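Local coordinates for protein nidogen (Mus musculus, PDB 1NPE) that contributes to basement membranes as nidogen (entactin), its six-bladed beta-propeller G3 domain probably binding laminin, at residues L4-T9 with F245-Q250; I12-L17 with K28-I33. All blocks are in the same frame, centred on the assembly; numbering follows the deposited sequence.

Contact 1 of 2, residues L4-T9 with F245-Q250. With CD (cadmium ion), chain G.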
ATOM      1  N   LEU A   4      19.190  -3.248   9.144  1.00 28.96           N
ATOM      2  CA  LEU A   4      17.791  -3.478   8.818  1.00 26.95           C
ATOM      3  C   LEU A   4      17.130  -2.113   8.897  1.00 25.89           C
ATOM      4  O   LEU A   4      17.420  -1.331   9.806  1.00 23.68           O
ATOM      5  CB  LEU A   4      17.127  -4.398   9.840  1.00 27.48           C
ATOM      6  CG  LEU A   4      16.825  -5.840   9.457  1.00 28.30           C
ATOM      7  CD1 LEU A   4      16.051  -6.485  10.599  1.00 28.61           C
ATOM      8  CD2 LEU A   4      16.009  -5.890   8.176  1.00 28.76           C
ATOM      9  N   LEU A   5      16.241  -1.836   7.952  1.00 23.98           N
ATOM     10  CA  LEU A   5      15.540  -0.564   7.910  1.00 22.58           C
ATOM     11  C   LEU A   5      14.053  -0.801   7.734  1.00 22.71           C
ATOM     12  O   LEU A   5      13.646  -1.602   6.887  1.00 22.43           O
ATOM     13  CB  LEU A   5      16.057   0.276   6.738  1.00 22.42           C
ATOM     14  CG  LEU A   5      17.496   0.790   6.807  1.00 22.78           C
ATOM     15  CD1 LEU A   5      18.068   0.954   5.416  1.00 24.06           C
ATOM     16  CD2 LEU A   5      17.533   2.098   7.561  1.00 21.33           C
ATOM     17  N   PHE A   6      13.241  -0.148   8.561  1.00 22.33           N
ATOM     18  CA  PHE A   6      11.797  -0.282   8.428  1.00 21.92           C
ATOM     19  C   PHE A   6      11.057   1.042   8.586  1.00 22.71           C
ATOM     20  O   PHE A   6      11.567   1.983   9.187  1.00 22.27           O
ATOM     21  CB  PHE A   6      11.222  -1.385   9.328  1.00 20.61           C
ATOM     22  CG  PHE A   6      11.337  -1.114  10.802  1.00 21.35           C
ATOM     23  CD1 PHE A   6      12.376  -1.674  11.546  1.00 20.94           C
ATOM     24  CD2 PHE A   6      10.368  -0.363  11.460  1.00 19.93           C
ATOM     25  CE1 PHE A   6      12.449  -1.499  12.928  1.00 20.02           C
ATOM     26  CE2 PHE A   6      10.427  -0.181  12.842  1.00 23.62           C
ATOM     27  CZ  PHE A   6      11.473  -0.755  13.579  1.00 20.31           C
ATOM     28  N   ALA A   7       9.858   1.111   8.019  1.00 23.61           N
ATOM     29  CA  ALA A   7       9.060   2.322   8.055  1.00 22.96           C
ATOM     30  C   ALA A   7       7.929   2.355   9.075  1.00 24.36           C
ATOM     31  O   ALA A   7       7.321   1.334   9.395  1.00 22.95           O
ATOM     32  CB  ALA A   7       8.505   2.606   6.667  1.00 21.66           C
ATOM     33  N   GLN A   8       7.679   3.559   9.582  1.00 25.50           N
ATOM     34  CA  GLN A   8       6.609   3.856  10.530  1.00 26.63           C
ATOM     35  C   GLN A   8       6.116   5.239  10.139  1.00 25.95           C
ATOM     36  O   GLN A   8       6.749   5.917   9.321  1.00 26.41           O
ATOM     37  CB  GLN A   8       7.113   3.889  11.973  1.00 28.09           C
ATOM     38  CG  GLN A   8       7.052   2.553  12.689  1.00 29.38           C
ATOM     39  CD  GLN A   8       7.568   2.620  14.118  1.00 29.49           C
ATOM     40  OE1 GLN A   8       8.606   3.220  14.387  1.00 33.95           O
ATOM     41  NE2 GLN A   8       6.850   1.989  15.038  1.00 30.50           N
ATOM     42  N   THR A   9       4.971   5.643  10.682  1.00 25.25           N
ATOM     43  CA  THR A   9       4.423   6.955  10.380  1.00 23.70           C
ATOM     44  C   THR A   9       5.380   8.001  10.925  1.00 23.13           C
ATOM     45  O   THR A   9       5.762   7.952  12.095  1.00 23.52           O
ATOM     46  CB  THR A   9       3.017   7.141  10.999  1.00 25.16           C
ATOM     47  OG1 THR A   9       2.098   6.230  10.383  1.00 25.97           O
ATOM     48  CG2 THR A   9       2.510   8.558  10.802  1.00 22.25           C
ATOM     49  N   PHE A 245      11.140  -8.204  17.138  1.00 23.92           N
ATOM     50  CA  PHE A 245      11.527  -6.911  17.676  1.00 23.87           C
ATOM     51  C   PHE A 245      10.311  -6.008  17.783  1.00 24.63           C
ATOM     52  O   PHE A 245       9.660  -5.719  16.779  1.00 25.51           O
ATOM     53  CB  PHE A 245      12.575  -6.231  16.793  1.00 22.44           C
ATOM     54  CG  PHE A 245      12.866  -4.813  17.192  1.00 21.96           C
ATOM     55  CD1 PHE A 245      13.377  -4.521  18.453  1.00 24.10           C
ATOM     56  CD2 PHE A 245      12.620  -3.766  16.314  1.00 23.01           C
ATOM     57  CE1 PHE A 245      13.640  -3.207  18.834  1.00 23.77           C
ATOM     58  CE2 PHE A 245      12.878  -2.446  16.683  1.00 22.37           C
ATOM     59  CZ  PHE A 245      13.388  -2.165  17.945  1.00 24.17           C
ATOM     60  N   HIS A 246      10.011  -5.570  19.000  1.00 24.61           N
ATOM     61  CA  HIS A 246       8.895  -4.669  19.244  1.00 25.26           C
ATOM     62  C   HIS A 246       9.445  -3.280  19.507  1.00 25.26           C
ATOM     63  O   HIS A 246      10.060  -3.054  20.550  1.00 26.27           O
ATOM     64  CB  HIS A 246       8.112  -5.065  20.501  1.00 26.94           C
ATOM     65  CG  HIS A 246       7.347  -6.341  20.383  1.00 30.61           C
ATOM     66  ND1 HIS A 246       7.953  -7.578  20.424  1.00 31.93           N
ATOM     67  CD2 HIS A 246       6.016  -6.578  20.291  1.00 33.55           C
ATOM     68  CE1 HIS A 246       7.030  -8.521  20.366  1.00 32.39           C
ATOM     69  NE2 HIS A 246       5.846  -7.941  20.286  1.00 35.22           N
ATOM     70  N   PRO A 247       9.299  -2.347  18.551  1.00 23.72           N
ATOM     71  CA  PRO A 247       9.809  -0.996  18.806  1.00 22.42           C
ATOM     72  C   PRO A 247       8.972  -0.390  19.941  1.00 23.12           C
ATOM     73  O   PRO A 247       7.777  -0.660  20.033  1.00 21.45           O
ATOM     74  CB  PRO A 247       9.560  -0.279  17.481  1.00 21.93           C
ATOM     75  CG  PRO A 247       8.422  -1.042  16.868  1.00 23.40           C
ATOM     76  CD  PRO A 247       8.770  -2.465  17.184  1.00 22.01           C
ATOM     77  N   HIS A 248       9.601   0.387  20.821  1.00 24.21           N
ATOM     78  CA  HIS A 248       8.890   0.991  21.952  1.00 24.95           C
ATOM     79  C   HIS A 248       7.634   1.771  21.553  1.00 24.54           C
ATOM     80  O   HIS A 248       6.597   1.665  22.209  1.00 23.17           O
ATOM     81  CB  HIS A 248       9.834   1.859  22.790  1.00 25.60           C
ATOM     82  CG  HIS A 248      10.833   1.067  23.576  1.00 25.98           C
ATOM     83  ND1 HIS A 248      10.464   0.190  24.574  1.00 24.32           N
ATOM     84  CD2 HIS A 248      12.179   0.964  23.463  1.00 25.63           C
ATOM     85  CE1 HIS A 248      11.537  -0.425  25.035  1.00 23.53           C
ATOM     86  NE2 HIS A 248      12.591   0.027  24.379  1.00 24.85           N
ATOM     87  N   LYS A 249       7.737   2.543  20.476  1.00 23.54           N
ATOM     88  CA  LYS A 249       6.610   3.319  19.968  1.00 25.13           C
ATOM     89  C   LYS A 249       5.822   2.353  19.076  1.00 26.91           C
ATOM     90  O   LYS A 249       6.165   2.151  17.908  1.00 27.78           O
ATOM     91  CB  LYS A 249       7.124   4.514  19.160  1.00 23.96           C
ATOM     92  CG  LYS A 249       6.044   5.463  18.702  1.00 22.12           C
ATOM     93  CD  LYS A 249       6.094   6.757  19.458  1.00 21.66           C
ATOM     94  CE  LYS A 249       7.343   7.539  19.137  1.00 23.34           C
ATOM     95  NZ  LYS A 249       7.360   8.850  19.839  1.00 19.18           N
ATOM     96  N   GLN A 250       4.782   1.747  19.645  1.00 29.04           N
ATOM     97  CA  GLN A 250       3.971   0.749  18.946  1.00 30.26           C
ATOM     98  C   GLN A 250       3.010   1.228  17.847  1.00 29.84           C
ATOM     99  O   GLN A 250       1.826   0.892  17.860  1.00 29.32           O
ATOM    100  CB  GLN A 250       3.240  -0.140  19.973  1.00 34.21           C
ATOM    101  CG  GLN A 250       4.183  -0.867  20.960  1.00 37.68           C
ATOM    102  CD  GLN A 250       3.453  -1.732  22.001  1.00 43.38           C
ATOM    103  OE1 GLN A 250       2.557  -1.259  22.713  1.00 44.29           O
ATOM    104  NE2 GLN A 250       3.857  -3.001  22.107  1.00 44.66           N
TER
HETATM  105 CD    CD G5004       8.166   0.040  25.870  1.00 31.47          CD
HETATM  106  O   HOH W   1       6.356  -0.670  23.897  1.00 28.34           O
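Phe6 meets the end of strand 240-245 with the outer end of its ring: CZ lies 3.8 Å from Phe245 CE2. Each ring meets the other near its own plane, edge against edge, which makes this an apolar rim contact and not a stack; the two side chains cross at about a right angle. Phe245 in turn carries the backbone N of Pro247 over one face, toward the rim, while Pro247 CB sits near the plane of the Phe6 ring, 4.4 Å from CZ. Two residues along strand 2-8, Gln8 supplies the polar grip. Its chain is fully extended beyond CG (chi2 180°), which carries the amide past Pro247, with NE2 3.9 Å from Pro247 CG, to the loop backbone. There NE2 donates to Lys249 O at 3.0 Å; the carbonyl points almost straight at the nitrogen (C=O...N 173°), but the bond is bent at the hydrogen (135°). With an alanine here, the Lys249 carbonyl would probably lose this donor and a gap would open beside Pro247 CG. Farther out, Val231 and Leu253 pack against Phe6, and Leu253 and Thr251 against Gln8. The contact thus seats the connection between two propeller blades, running from the outermost strand 240-245 to strand 256-259, against the blade that both chain ends help to build. On the far side of the loop His248 binds a cadmium ion through ND1 at 2.6 Å, jointly with a water and a polar side chain of a second protein chain, and Lys249 NZ hydrogen-bonds to that chain's backbone. The chemistry therefore divides by side: aromatic edges and one buried amide hold the loop inward, while charge and metal ligands face the partner.

Contact 2 of 2, residues I12-L17 with K28-I33. With CD (cadmium ion), chain E.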
ATOM      1  N   ILE A  12      11.750   6.509   9.690  1.00 18.70           N
ATOM      2  CA  ILE A  12      12.339   5.287   9.156  1.00 20.90           C
ATOM      3  C   ILE A  12      13.290   4.839  10.269  1.00 22.59           C
ATOM      4  O   ILE A  12      14.162   5.605  10.689  1.00 22.26           O
ATOM      5  CB  ILE A  12      13.171   5.508   7.870  1.00 18.90           C
ATOM      6  CG1 ILE A  12      12.277   5.918   6.698  1.00 18.82           C
ATOM      7  CG2 ILE A  12      13.913   4.224   7.507  1.00 16.30           C
ATOM      8  CD1 ILE A  12      13.069   6.210   5.433  1.00 15.00           C
ATOM      9  N   GLU A  13      13.093   3.622  10.768  1.00 23.71           N
ATOM     10  CA  GLU A  13      13.927   3.078  11.835  1.00 26.70           C
ATOM     11  C   GLU A  13      15.112   2.285  11.288  1.00 27.31           C
ATOM     12  O   GLU A  13      15.051   1.723  10.196  1.00 27.89           O
ATOM     13  CB  GLU A  13      13.091   2.201  12.771  1.00 26.80           C
ATOM     14  CG  GLU A  13      13.796   1.779  14.069  1.00 31.03           C
ATOM     15  CD  GLU A  13      13.893   2.892  15.114  1.00 31.37           C
ATOM     16  OE1 GLU A  13      13.635   4.069  14.790  1.00 32.27           O
ATOM     17  OE2 GLU A  13      14.228   2.586  16.274  1.00 32.99           O
ATOM     18  N   ARG A  14      16.165   2.200  12.092  1.00 28.61           N
ATOM     19  CA  ARG A  14      17.384   1.495  11.717  1.00 30.26           C
ATOM     20  C   ARG A  14      17.936   0.641  12.860  1.00 31.75           C
ATOM     21  O   ARG A  14      17.983   1.086  14.014  1.00 32.48           O
ATOM     22  CB  ARG A  14      18.439   2.524  11.313  1.00 31.31           C
ATOM     23  CG  ARG A  14      19.826   1.977  11.090  1.00 34.29           C
ATOM     24  CD  ARG A  14      20.828   3.101  10.875  1.00 33.87           C
ATOM     25  NE  ARG A  14      22.118   2.561  10.463  1.00 36.29           N
ATOM     26  CZ  ARG A  14      23.067   3.257   9.846  1.00 37.23           C
ATOM     27  NH1 ARG A  14      22.886   4.541   9.566  1.00 36.82           N
ATOM     28  NH2 ARG A  14      24.196   2.657   9.492  1.00 38.45           N
ATOM     29  N   LEU A  15      18.324  -0.593  12.544  1.00 32.02           N
ATOM     30  CA  LEU A  15      18.926  -1.479  13.539  1.00 31.62           C
ATOM     31  C   LEU A  15      19.911  -2.426  12.878  1.00 31.32           C
ATOM     32  O   LEU A  15      19.638  -2.997  11.820  1.00 31.27           O
ATOM     33  CB  LEU A  15      17.885  -2.257  14.353  1.00 32.41           C
ATOM     34  CG  LEU A  15      17.045  -3.358  13.719  1.00 31.92           C
ATOM     35  CD1 LEU A  15      16.705  -4.399  14.771  1.00 33.52           C
ATOM     36  CD2 LEU A  15      15.792  -2.757  13.122  1.00 34.10           C
ATOM     37  N   PRO A  16      21.080  -2.603  13.502  1.00 31.43           N
ATOM     38  CA  PRO A  16      22.170  -3.461  13.038  1.00 30.47           C
ATOM     39  C   PRO A  16      21.820  -4.934  12.939  1.00 29.99           C
ATOM     40  O   PRO A  16      20.985  -5.437  13.688  1.00 28.39           O
ATOM     41  CB  PRO A  16      23.250  -3.242  14.100  1.00 31.85           C
ATOM     42  CG  PRO A  16      22.954  -1.869  14.620  1.00 31.60           C
ATOM     43  CD  PRO A  16      21.462  -1.909  14.742  1.00 31.27           C
ATOM     44  N   LEU A  17      22.471  -5.603  11.993  1.00 31.10           N
ATOM     45  CA  LEU A  17      22.312  -7.032  11.766  1.00 32.51           C
ATOM     46  C   LEU A  17      23.698  -7.655  11.827  1.00 35.09           C
ATOM     47  O   LEU A  17      24.458  -7.565  10.863  1.00 36.19           O
ATOM     48  CB  LEU A  17      21.731  -7.314  10.378  1.00 30.36           C
ATOM     49  CG  LEU A  17      20.262  -7.691  10.180  1.00 30.09           C
ATOM     50  CD1 LEU A  17      20.113  -8.241   8.760  1.00 27.58           C
ATOM     51  CD2 LEU A  17      19.814  -8.744  11.183  1.00 27.59           C
ATOM     52  N   LYS A  28      17.951   2.685  16.465  1.00 32.74           N
ATOM     53  CA  LYS A  28      17.836   4.135  16.543  1.00 34.20           C
ATOM     54  C   LYS A  28      17.205   4.632  15.245  1.00 33.79           C
ATOM     55  O   LYS A  28      17.248   3.947  14.217  1.00 33.22           O
ATOM     56  CB  LYS A  28      19.218   4.777  16.743  1.00 34.73           C
ATOM     57  CG  LYS A  28      20.173   4.599  15.558  1.00 38.09           C
ATOM     58  CD  LYS A  28      21.605   5.032  15.890  1.00 39.62           C
ATOM     59  CE  LYS A  28      22.524   4.846  14.677  1.00 42.23           C
ATOM     60  NZ  LYS A  28      23.972   5.073  14.992  1.00 42.27           N
ATOM     61  N   ALA A  29      16.613   5.821  15.301  1.00 32.49           N
ATOM     62  CA  ALA A  29      15.978   6.408  14.131  1.00 30.51           C
ATOM     63  C   ALA A  29      16.994   6.766  13.058  1.00 29.43           C
ATOM     64  O   ALA A  29      18.057   7.321  13.346  1.00 28.72           O
ATOM     65  CB  ALA A  29      15.184   7.639  14.526  1.00 31.48           C
ATOM     66  N   PHE A  30      16.683   6.386  11.824  1.00 28.07           N
ATOM     67  CA  PHE A  30      17.541   6.698  10.693  1.00 26.07           C
ATOM     68  C   PHE A  30      17.197   8.105  10.222  1.00 25.66           C
ATOM     69  O   PHE A  30      18.075   8.925   9.962  1.00 23.72           O
ATOM     70  CB  PHE A  30      17.293   5.714   9.544  1.00 24.02           C
ATOM     71  CG  PHE A  30      17.816   6.187   8.210  1.00 21.19           C
ATOM     72  CD1 PHE A  30      19.152   6.549   8.057  1.00 18.47           C
ATOM     73  CD2 PHE A  30      16.971   6.274   7.109  1.00 18.15           C
ATOM     74  CE1 PHE A  30      19.635   6.990   6.829  1.00 18.88           C
ATOM     75  CE2 PHE A  30      17.440   6.712   5.879  1.00 18.02           C
ATOM     76  CZ  PHE A  30      18.776   7.072   5.734  1.00 19.04           C
ATOM     77  N   LEU A  31      15.903   8.386  10.156  1.00 26.34           N
ATOM     78  CA  LEU A  31      15.445   9.671   9.676  1.00 26.79           C
ATOM     79  C   LEU A  31      14.059   9.982  10.199  1.00 27.08           C
ATOM     80  O   LEU A  31      13.220   9.089  10.342  1.00 27.34           O
ATOM     81  CB  LEU A  31      15.393   9.619   8.148  1.00 29.23           C
ATOM     82  CG  LEU A  31      15.622  10.870   7.308  1.00 30.28           C
ATOM     83  CD1 LEU A  31      17.068  11.328   7.453  1.00 28.61           C
ATOM     84  CD2 LEU A  31      15.321  10.537   5.855  1.00 28.79           C
ATOM     85  N   HIS A  32      13.836  11.253  10.509  1.00 26.34           N
ATOM     86  CA  HIS A  32      12.539  11.717  10.967  1.00 25.34           C
ATOM     87  C   HIS A  32      11.952  12.641   9.901  1.00 25.28           C
ATOM     88  O   HIS A  32      12.563  13.654   9.538  1.00 25.05           O
ATOM     89  CB  HIS A  32      12.659  12.497  12.281  1.00 24.29           C
ATOM     90  CG  HIS A  32      12.615  11.640  13.504  1.00 22.15           C
ATOM     91  ND1 HIS A  32      13.696  11.489  14.345  1.00 21.40           N
ATOM     92  CD2 HIS A  32      11.611  10.912  14.047  1.00 21.96           C
ATOM     93  CE1 HIS A  32      13.361  10.708  15.355  1.00 20.43           C
ATOM     94  NE2 HIS A  32      12.101  10.343  15.197  1.00 23.79           N
ATOM     95  N   ILE A  33      10.799  12.259   9.362  1.00 24.25           N
ATOM     96  CA  ILE A  33      10.100  13.071   8.371  1.00 24.03           C
ATOM     97  C   ILE A  33       8.678  13.121   8.928  1.00 23.90           C
ATOM     98  O   ILE A  33       7.773  12.456   8.421  1.00 23.56           O
ATOM     99  CB  ILE A  33      10.102  12.438   6.950  1.00 24.49           C
ATOM    100  CG1 ILE A  33      11.483  11.895   6.582  1.00 24.22           C
ATOM    101  CG2 ILE A  33       9.753  13.496   5.930  1.00 26.44           C
ATOM    102  CD1 ILE A  33      11.662  10.426   6.902  1.00 25.91           C
TER
HETATM  103 CD    CD E5005      15.342  13.373  14.172  1.00 43.47          CD
HETATM  104  O   HOH W   2      15.663  13.899  11.533  1.00 33.52           O
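The Phe30 ring meets Ile12 at its edge: Ile12 CG2 lies near the ring plane, 3.7 Å from Phe30 CD2, with Ile12 CB in that plane too. The side chains run alongside each other in the same direction, while Arg14 NH1 approaches the ring obliquely, and Val50 of the next blade touches the Phe30 side chain. This is a classic beta bulge in the hairpin forming the outer half of a propeller blade, with Phe30 and Leu31 both facing Ile12. Ile12 O accepts from Phe30 N at 2.9 Å and, weakly, from Leu31 N at 3.3 Å, while Ile12 N donates to Leu31 O. Past the bulge, Arg14 and Lys28 form a hydrogen-bonded antiparallel pair. The side chain of Glu13 bends at chi2 (76°), which curls its carboxylate back over the neighbouring strand; OE1, salt-bridged to Lys11, lies 3.4 Å from Ala29 CA. His32 ND1 binds a cadmium ion shared with an acidic side chain of a second protein chain. Just beyond the bulge, Arg14 CB rests on the face of the sheet, 3.4 Å from Lys28 O and 3.8 Å from Phe30 CB.

Contacts 1 and 2 show how a propeller closes: their centres are 8 Å apart, and strands 2-8 and 11-17 lie next to each other in one four-stranded blade. Probable backbone hydrogen bonds join them, Phe6 O to Glu13 N and Leu4 N to Leu15 O, each 2.7 Å. Side chains continue the join, with Phe6 CE1 3.6 Å from Leu15 CD2. From this shared core, contact 1 reaches back to the preceding blade and contact 2 outward to the blade's outermost strand. Each carries a different cadmium ion, 19.1 Å apart, and both ions are also bound by side chains of a second protein chain.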